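Local coordinates for probable glucarate dehydratase (Mycobacterium smegmatis str. MC2 155, PDB 3VDG), which probably dehydrates glucarate or a related acid sugar, as an enolase-superfamily lyase whose barrel domain carries a metal site, at residues D78-H81 against L82-Q86; R327-A330 against G331-T335. All blocks are in the same frame, centred on the assembly; numbering follows the deposited sequence.

Interaction 1 (D78-H81 against L82-Q86); sequences DTVH and LERLQ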
loop_
_atom_site.group_PDB
_atom_site.type_symbol
_atom_site.label_atom_id
_atom_site.label_comp_id
_atom_site.label_asym_id
_atom_site.label_seq_id
_atom_site.Cartn_x
_atom_site.Cartn_y
_atom_site.Cartn_z
ATOM N N ASP A 78 6.568 18.880 -20.629
ATOM C CA ASP A 78 7.107 18.559 -21.958
ATOM C C ASP A 78 5.979 18.349 -22.973
ATOM O O ASP A 78 4.898 17.904 -22.618
ATOM C CB ASP A 78 8.004 17.319 -21.913
ATOM C CG ASP A 78 9.351 17.580 -21.219
ATOM O OD1 ASP A 78 9.537 18.643 -20.574
ATOM O OD2 ASP A 78 10.234 16.697 -21.320
ATOM N N THR A 79 6.248 18.651 -24.243
ATOM C CA THR A 79 5.270 18.490 -25.329
ATOM C C THR A 79 4.490 17.169 -25.328
ATOM O O THR A 79 3.255 17.150 -25.337
ATOM C CB THR A 79 5.975 18.640 -26.695
ATOM O OG1 THR A 79 6.568 19.943 -26.761
ATOM C CG2 THR A 79 4.987 18.467 -27.842
ATOM N N VAL A 80 5.211 16.061 -25.343
ATOM C CA VAL A 80 4.561 14.752 -25.439
ATOM C C VAL A 80 3.735 14.460 -24.169
ATOM O O VAL A 80 2.683 13.832 -24.232
ATOM C CB VAL A 80 5.605 13.649 -25.702
ATOM C CG1 VAL A 80 6.672 13.657 -24.613
ATOM C CG2 VAL A 80 4.944 12.282 -25.781
ATOM N N HIS A 81 4.202 14.933 -23.014
ATOM C CA HIS A 81 3.448 14.763 -21.767
ATOM C C HIS A 81 2.142 15.529 -21.804
ATOM O O HIS A 81 1.116 15.028 -21.369
ATOM C CB HIS A 81 4.302 15.200 -20.562
ATOM C CG HIS A 81 3.762 14.740 -19.215
ATOM N ND1 HIS A 81 3.557 13.445 -18.917
ATOM C CD2 HIS A 81 3.442 15.466 -18.057
ATOM C CE1 HIS A 81 3.102 13.336 -17.639
ATOM N NE2 HIS A 81 3.027 14.577 -17.120
ATOM N N LEU A 82 2.156 16.758 -22.312
ATOM C CA LEU A 82 0.910 17.534 -22.455
ATOM C C LEU A 82 -0.142 16.823 -23.313
ATOM O O LEU A 82 -1.349 16.855 -23.007
ATOM C CB LEU A 82 1.190 18.923 -23.040
ATOM C CG LEU A 82 1.993 19.878 -22.164
ATOM C CD1 LEU A 82 2.147 21.208 -22.886
ATOM C CD2 LEU A 82 1.313 20.082 -20.815
ATOM N N GLU A 83 0.306 16.209 -24.397
ATOM C CA GLU A 83 -0.574 15.404 -25.253
ATOM C C GLU A 83 -1.127 14.210 -24.495
ATOM O O GLU A 83 -2.304 13.869 -24.632
ATOM C CB GLU A 83 0.185 14.874 -26.473
ATOM C CG GLU A 83 0.706 15.964 -27.395
ATOM C CD GLU A 83 1.590 15.425 -28.508
ATOM O OE1 GLU A 83 1.837 14.199 -28.552
ATOM O OE2 GLU A 83 2.042 16.235 -29.346
ATOM N N ARG A 84 -0.276 13.538 -23.727
ATOM C CA ARG A 84 -0.761 12.408 -22.929
ATOM C C ARG A 84 -1.766 12.861 -21.877
ATOM O O ARG A 84 -2.758 12.171 -21.626
ATOM C CB ARG A 84 0.401 11.663 -22.257
ATOM C CG ARG A 84 1.179 10.803 -23.257
ATOM C CD ARG A 84 2.544 10.426 -22.702
ATOM N NE ARG A 84 3.307 9.619 -23.657
ATOM C CZ ARG A 84 4.609 9.369 -23.556
ATOM N NH1 ARG A 84 5.314 9.850 -22.538
ATOM N NH2 ARG A 84 5.209 8.624 -24.472
ATOM N N LEU A 85 -1.501 14.002 -21.253
ATOM C CA LEU A 85 -2.410 14.510 -20.234
ATOM C C LEU A 85 -3.782 14.789 -20.868
ATOM O O LEU A 85 -4.811 14.532 -20.253
ATOM C CB LEU A 85 -1.865 15.775 -19.587
ATOM C CG LEU A 85 -0.613 15.613 -18.726
ATOM C CD1 LEU A 85 -0.102 16.983 -18.301
ATOM C CD2 LEU A 85 -0.911 14.732 -17.521
ATOM N N GLN A 86 -3.789 15.303 -22.077
ATOM C CA GLN A 86 -5.055 15.594 -22.785
ATOM C C GLN A 86 -5.790 14.295 -23.084
ATOM O O GLN A 86 -6.946 14.223 -22.896
ATOM C CB GLN A 86 -4.800 16.376 -24.083
ATOM C CG GLN A 86 -4.393 17.819 -23.848
ATOM C CD GLN A 86 -5.486 18.614 -23.155
ATOM O OE1 GLN A 86 -6.670 18.440 -23.445
ATOM N NE2 GLN A 86 -5.096 19.485 -22.236
HETATM O O HOH W 1 4.822 11.567 -20.432
#

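Interaction 2 (R327-A330 against G331-T335); sequences RLLA and GICDT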
loop_
_atom_site.group_PDB
_atom_site.type_symbol
_atom_site.label_atom_id
_atom_site.label_comp_id
_atom_site.label_asym_id
_atom_site.label_seq_id
_atom_site.Cartn_x
_atom_site.Cartn_y
_atom_site.Cartn_z
ATOM N N ARG A 327 2.256 5.849 -0.956
ATOM C CA ARG A 327 2.026 5.160 0.306
ATOM C C ARG A 327 2.325 3.655 0.151
ATOM O O ARG A 327 2.876 3.030 1.040
ATOM C CB ARG A 327 0.583 5.389 0.758
ATOM C CG ARG A 327 0.232 4.638 2.031
ATOM C CD ARG A 327 -1.253 4.772 2.378
ATOM N NE ARG A 327 -1.501 4.354 3.760
ATOM C CZ ARG A 327 -2.709 4.196 4.286
ATOM N NH1 ARG A 327 -2.836 3.829 5.564
ATOM N NH2 ARG A 327 -3.786 4.415 3.527
ATOM N N LEU A 328 1.968 3.083 -0.993
ATOM C CA LEU A 328 2.282 1.683 -1.261
ATOM C C LEU A 328 3.801 1.501 -1.306
ATOM O O LEU A 328 4.342 0.614 -0.665
ATOM C CB LEU A 328 1.652 1.219 -2.570
ATOM C CG LEU A 328 2.195 -0.120 -3.110
ATOM C CD1 LEU A 328 1.949 -1.274 -2.133
ATOM C CD2 LEU A 328 1.594 -0.431 -4.469
ATOM N N LEU A 329 4.498 2.370 -2.037
ATOM C CA LEU A 329 5.971 2.306 -2.064
ATOM C C LEU A 329 6.519 2.336 -0.642
ATOM O O LEU A 329 7.446 1.582 -0.304
ATOM C CB LEU A 329 6.553 3.490 -2.865
ATOM C CG LEU A 329 8.076 3.615 -2.766
ATOM C CD1 LEU A 329 8.755 2.395 -3.393
ATOM C CD2 LEU A 329 8.529 4.889 -3.462
ATOM N N ALA A 330 5.954 3.203 0.205
ATOM C CA ALA A 330 6.462 3.344 1.569
ATOM C C ALA A 330 6.331 2.033 2.333
ATOM O O ALA A 330 7.242 1.653 3.063
ATOM C CB ALA A 330 5.740 4.477 2.325
ATOM N N GLY A 331 5.190 1.361 2.176
ATOM C CA GLY A 331 4.940 0.084 2.848
ATOM C C GLY A 331 5.848 -1.020 2.311
ATOM O O GLY A 331 6.306 -1.871 3.056
ATOM N N ILE A 332 6.136 -0.997 1.020
ATOM C CA ILE A 332 7.069 -1.979 0.465
ATOM C C ILE A 332 8.469 -1.762 1.050
ATOM O O ILE A 332 9.133 -2.709 1.451
ATOM C CB ILE A 332 7.138 -1.909 -1.074
ATOM C CG1 ILE A 332 5.819 -2.360 -1.699
ATOM C CG2 ILE A 332 8.282 -2.767 -1.588
ATOM C CD1 ILE A 332 5.674 -1.956 -3.165
ATOM N N CYS A 333 8.916 -0.508 1.095
ATOM C CA CYS A 333 10.217 -0.182 1.694
ATOM C C CYS A 333 10.294 -0.647 3.144
ATOM O O CYS A 333 11.276 -1.281 3.558
ATOM C CB CYS A 333 10.507 1.322 1.613
ATOM S SG CYS A 333 10.875 1.820 -0.091
ATOM N N ASP A 334 9.264 -0.333 3.919
ATOM C CA ASP A 334 9.227 -0.771 5.316
ATOM C C ASP A 334 9.332 -2.294 5.396
ATOM O O ASP A 334 10.093 -2.829 6.189
ATOM C CB ASP A 334 7.938 -0.312 5.984
ATOM C CG ASP A 334 8.015 -0.399 7.511
ATOM O OD1 ASP A 334 9.119 -0.251 8.061
ATOM O OD2 ASP A 334 6.981 -0.632 8.159
ATOM N N THR A 335 8.582 -2.991 4.555
ATOM C CA THR A 335 8.559 -4.460 4.588
ATOM C C THR A 335 9.923 -5.058 4.236
ATOM O O THR A 335 10.365 -6.019 4.852
ATOM C CB THR A 335 7.511 -4.992 3.592
ATOM O OG1 THR A 335 6.224 -4.534 4.002
ATOM C CG2 THR A 335 7.505 -6.523 3.532
#

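Interaction 1 (D78-H81 against L82-Q86)
The side chains of H81 and R84 are joined through one water: water 1 lies 2.7 Å from H81 ND1 and accepts a hydrogen bond from R84 NH1 at 2.8 Å, sitting in the plane of the guanidinium at its edge. The other imidazole nitrogen, NE2, is hydrogen-bonded to T75 OG1, and so both ring nitrogens have polar partners, which would restrict rotation of the ring. R84 is extended from CG to NE, which carries its guanidinium alongside V80; V80 CG2 stands 3.6 Å above the guanidinium plane, over its centre, and NH2 goes on to a salt bridge with D118. That carboxylate would offset the arginine charge, and with the water at NH1 it would hold the group's orientation. H81, R84 and V80 lie in the first turns of helix 79-92, which follows the three-stranded antiparallel sheet of the N-terminal part, the capping domain of the enolase superfamily. Although D78 is the N-cap residue, its carboxylate makes no capping bond: OD1 takes the backbone N-H of R425 and OD2 that of G121, while D424 OD1 accepts from T79 N. The D78 carbonyl accepts from L82 N at 3.0 Å, a nearly straight bond (N-H...O 163°). H81 O receives L85 N at 2.8 Å, and L85 CG lies over one face of the H81 ring in a CH-pi contact, 4.2 Å from the centroid and 17° off the normal.

Interaction 2 (R327-A330 against G331-T335)
L328 and I332 are brought together by different first torsions: L328 CG is anti to the backbone N (chi1 166°), swinging its branch forward along the helix, while I332 CG1 is anti to its carbonyl carbon (chi1 -68°) and reaches back by one turn. The two side chains cross at an angle, and their CD1 atoms meet at 3.9 Å. One position further on, L329 repeats the forward swing and places its CD1 4.0 Å from C333 SG, an apolar contact between residues four apart. Both pairs lie on helix 323-336, which follows strand 312-315 in the beta/alpha barrel of the enolase C-terminal domain. L329 and C333 pack on that strand through S315 and V313, whereas L328 and I332 each meet their own counterpart in the second subunit. Beneath the side chains the backbone ladder is regular: I332 N donates to L328 O at 2.9 Å and C333 N to L329 O at 2.9 Å, the latter nearly straight at 170°. A330 O accepts from D334 N at 3.0 Å and also from N364 ND2. At G331 the carbonyl oxygen takes two bonds within the helix, T335 N at 2.9 Å and T335 OG1 at 2.8 Å, arriving from opposite faces of its plane. With that hydroxyl bonded inside the helix and the side-chain to side-chain contacts apolar, attachment to strand and second subunit here probably relies largely on hydrophobic contact.

Overall arrangement
Interactions 1 and 2 are both local contacts between residues three to four apart within single helices, 79-92 and 323-336, with centres 29 Å apart and nearest atoms about 17 Å apart. They share no element: the first helix packs on strands 30-41 and 55-65 and on helix 131-151, the second on strand 312-315 and helix 301-307. In interaction 1 D78, H81 and L85 are buried while T79 and E83 are exposed; in interaction 2 L329, A330, I332 and C333 are buried and D334 is exposed. Chemistry separates them more sharply. Residues 78-86 combine charge, water and an aromatic face within one chain; residues 327-335 pair aliphatic and sulfur groups, and extend to the second subunit, where R327 hydrogen-bonds Q324 of that chain.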